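Local coordinates for protein Na-translocating NADH-quinone reductase subunit C NqrC (Shewanella oneidensis, PDB 4XHF) that forms the flavin-binding subunit C of a membrane-bound bacterial oxidoreductase complex, here as its soluble fragment carrying flavin mononucleotide, at residues A[231-235]-A[236-240]. Residues are numbered along the deposited sequence; the frame is centred on the assembly and turned at random.
Sequences MEFWF and GVEGF
With CG anti to the backbone N (chi1 174°), F233 sends its ring out from the side of the last helical turn to meet E238, while W234, its CG anti to the carbonyl carbon and beside the backbone N (chi1 -80°), brings its indole against F240. These contacts lie in the connection between helix 221-234 of the FMN-binding domain and helix 241-249, built on a type I beta turn from G236 to G239, with F240 at the N-cap position of the second helix. F235 is the first residue to depart from helical backbone angles. Just beyond it, G236 N donates to F233 O at 2.9 Å, approaching from well above the carbonyl plane. F233 O also accepts from a water at 2.8 Å, and that water in turn accepts from E238 N, so one carbonyl at the helix end is tied to two points of the turn. The turn itself is closed by G239 N donating to G236 O. F233 CE1 lies 3.7 Å from E238 CB, touching the root of the side chain, with the ring and the carboxylate turned well away from parallel; the E238 carboxylate continues to the backbone N atoms of K104 and K105, and E238 O accepts from R113. The indole of W234 packs its CE3 3.6 Å from F240 CE2, the two rings meeting obliquely with planes 35° apart. One face of the same indole receives F233 CD2 near its rim, and its NE1 is bonded to Y137 O of strand 129-139. F240 reaches A117, V119 and V134, joining the connection to the antiparallel sheet. W234 O accepts from F240 N at 2.8 Å and also lies near the plane of the F240 ring, at its edge, 3.2 Å from F240 CD2.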
loop_
_atom_site.group_PDB
_atom_site.type_symbol
_atom_site.label_atom_id
_atom_site.label_comp_id
_atom_site.label_asym_id
_atom_site.label_seq_id
_atom_site.Cartn_x
_atom_site.Cartn_y
_atom_site.Cartn_z
ATOM N N MET A 231 -0.673 -0.269 8.395
ATOM C CA MET A 231 0.650 0.155 7.964
ATOM C C MET A 231 1.725 -0.335 8.928
ATOM O O MET A 231 2.825 -0.685 8.505
ATOM C CB MET A 231 0.709 1.676 7.837
ATOM C CG MET A 231 -0.042 2.209 6.632
ATOM S SD MET A 231 0.053 4.001 6.514
ATOM C CE MET A 231 -1.135 4.318 5.214
ATOM N N GLU A 232 1.403 -0.373 10.218
ATOM C CA GLU A 232 2.353 -0.832 11.223
ATOM C C GLU A 232 2.790 -2.269 10.955
ATOM O O GLU A 232 3.955 -2.619 11.149
ATOM C CB GLU A 232 1.753 -0.730 12.623
ATOM C CG GLU A 232 2.711 -1.167 13.716
ATOM C CD GLU A 232 2.099 -1.085 15.094
ATOM O OE1 GLU A 232 0.929 -0.666 15.198
ATOM O OE2 GLU A 232 2.785 -1.447 16.073
ATOM N N PHE A 233 1.848 -3.101 10.520
ATOM C CA PHE A 233 2.154 -4.494 10.213
ATOM C C PHE A 233 2.925 -4.634 8.911
ATOM O O PHE A 233 3.937 -5.329 8.850
ATOM C CB PHE A 233 0.879 -5.332 10.116
ATOM C CG PHE A 233 1.131 -6.745 9.666
ATOM C CD1 PHE A 233 1.527 -7.711 10.576
ATOM C CD2 PHE A 233 1.004 -7.101 8.332
ATOM C CE1 PHE A 233 1.775 -9.007 10.168
ATOM C CE2 PHE A 233 1.254 -8.397 7.919
ATOM C CZ PHE A 233 1.639 -9.351 8.839
ATOM N N TRP A 234 2.433 -3.981 7.866
ATOM C CA TRP A 234 2.962 -4.197 6.526
ATOM C C TRP A 234 4.290 -3.496 6.292
ATOM O O TRP A 234 5.008 -3.830 5.353
ATOM C CB TRP A 234 1.933 -3.760 5.489
ATOM C CG TRP A 234 0.896 -4.813 5.296
ATOM C CD1 TRP A 234 -0.400 -4.783 5.715
ATOM C CD2 TRP A 234 1.086 -6.082 4.663
ATOM N NE1 TRP A 234 -1.035 -5.951 5.370
ATOM C CE2 TRP A 234 -0.143 -6.765 4.723
ATOM C CE3 TRP A 234 2.177 -6.703 4.047
ATOM C CZ2 TRP A 234 -0.313 -8.039 4.188
ATOM C CZ3 TRP A 234 2.006 -7.965 3.515
ATOM C CH2 TRP A 234 0.771 -8.621 3.589
ATOM N N PHE A 235 4.621 -2.537 7.150
ATOM C CA PHE A 235 5.957 -1.950 7.151
ATOM C C PHE A 235 6.774 -2.504 8.318
ATOM O O PHE A 235 7.869 -2.020 8.615
ATOM C CB PHE A 235 5.874 -0.425 7.212
ATOM C CG PHE A 235 5.379 0.194 5.939
ATOM C CD1 PHE A 235 6.206 0.283 4.830
ATOM C CD2 PHE A 235 4.085 0.668 5.844
ATOM C CE1 PHE A 235 5.752 0.845 3.656
ATOM C CE2 PHE A 235 3.624 1.229 4.672
ATOM C CZ PHE A 235 4.457 1.318 3.576
ATOM N N GLY A 236 6.236 -3.536 8.964
ATOM C CA GLY A 236 6.895 -4.183 10.082
ATOM C C GLY A 236 7.681 -5.403 9.648
ATOM O O GLY A 236 7.798 -5.684 8.455
ATOM N N VAL A 237 8.201 -6.141 10.623
ATOM C CA VAL A 237 9.111 -7.249 10.356
ATOM C C VAL A 237 8.444 -8.385 9.586
ATOM O O VAL A 237 9.117 -9.137 8.881
ATOM C CB VAL A 237 9.699 -7.803 11.668
ATOM C CG1 VAL A 237 10.444 -6.704 12.413
ATOM C CG2 VAL A 237 8.608 -8.389 12.550
ATOM N N GLU A 238 7.127 -8.508 9.717
ATOM C CA GLU A 238 6.382 -9.536 8.995
ATOM C C GLU A 238 5.798 -8.978 7.695
ATOM O O GLU A 238 5.034 -9.657 7.009
ATOM C CB GLU A 238 5.269 -10.116 9.878
ATOM C CG GLU A 238 5.781 -10.696 11.196
ATOM C CD GLU A 238 4.766 -11.575 11.906
ATOM O OE1 GLU A 238 4.585 -12.738 11.489
ATOM O OE2 GLU A 238 4.158 -11.106 12.891
ATOM N N GLY A 239 6.182 -7.748 7.358
ATOM C CA GLY A 239 5.709 -7.086 6.155
ATOM C C GLY A 239 6.804 -6.916 5.122
ATOM O O GLY A 239 7.452 -7.885 4.732
ATOM N N PHE A 240 7.016 -5.677 4.688
ATOM C CA PHE A 240 7.947 -5.389 3.603
ATOM C C PHE A 240 9.326 -4.948 4.086
ATOM O O PHE A 240 10.139 -4.480 3.292
ATOM C CB PHE A 240 7.359 -4.309 2.691
ATOM C CG PHE A 240 6.196 -4.779 1.869
ATOM C CD1 PHE A 240 6.394 -5.603 0.774
ATOM C CD2 PHE A 240 4.905 -4.401 2.192
ATOM C CE1 PHE A 240 5.325 -6.039 0.018
ATOM C CE2 PHE A 240 3.833 -4.833 1.440
ATOM C CZ PHE A 240 4.043 -5.655 0.350
HETATM O O HOH W 1 5.055 -6.920 10.822
#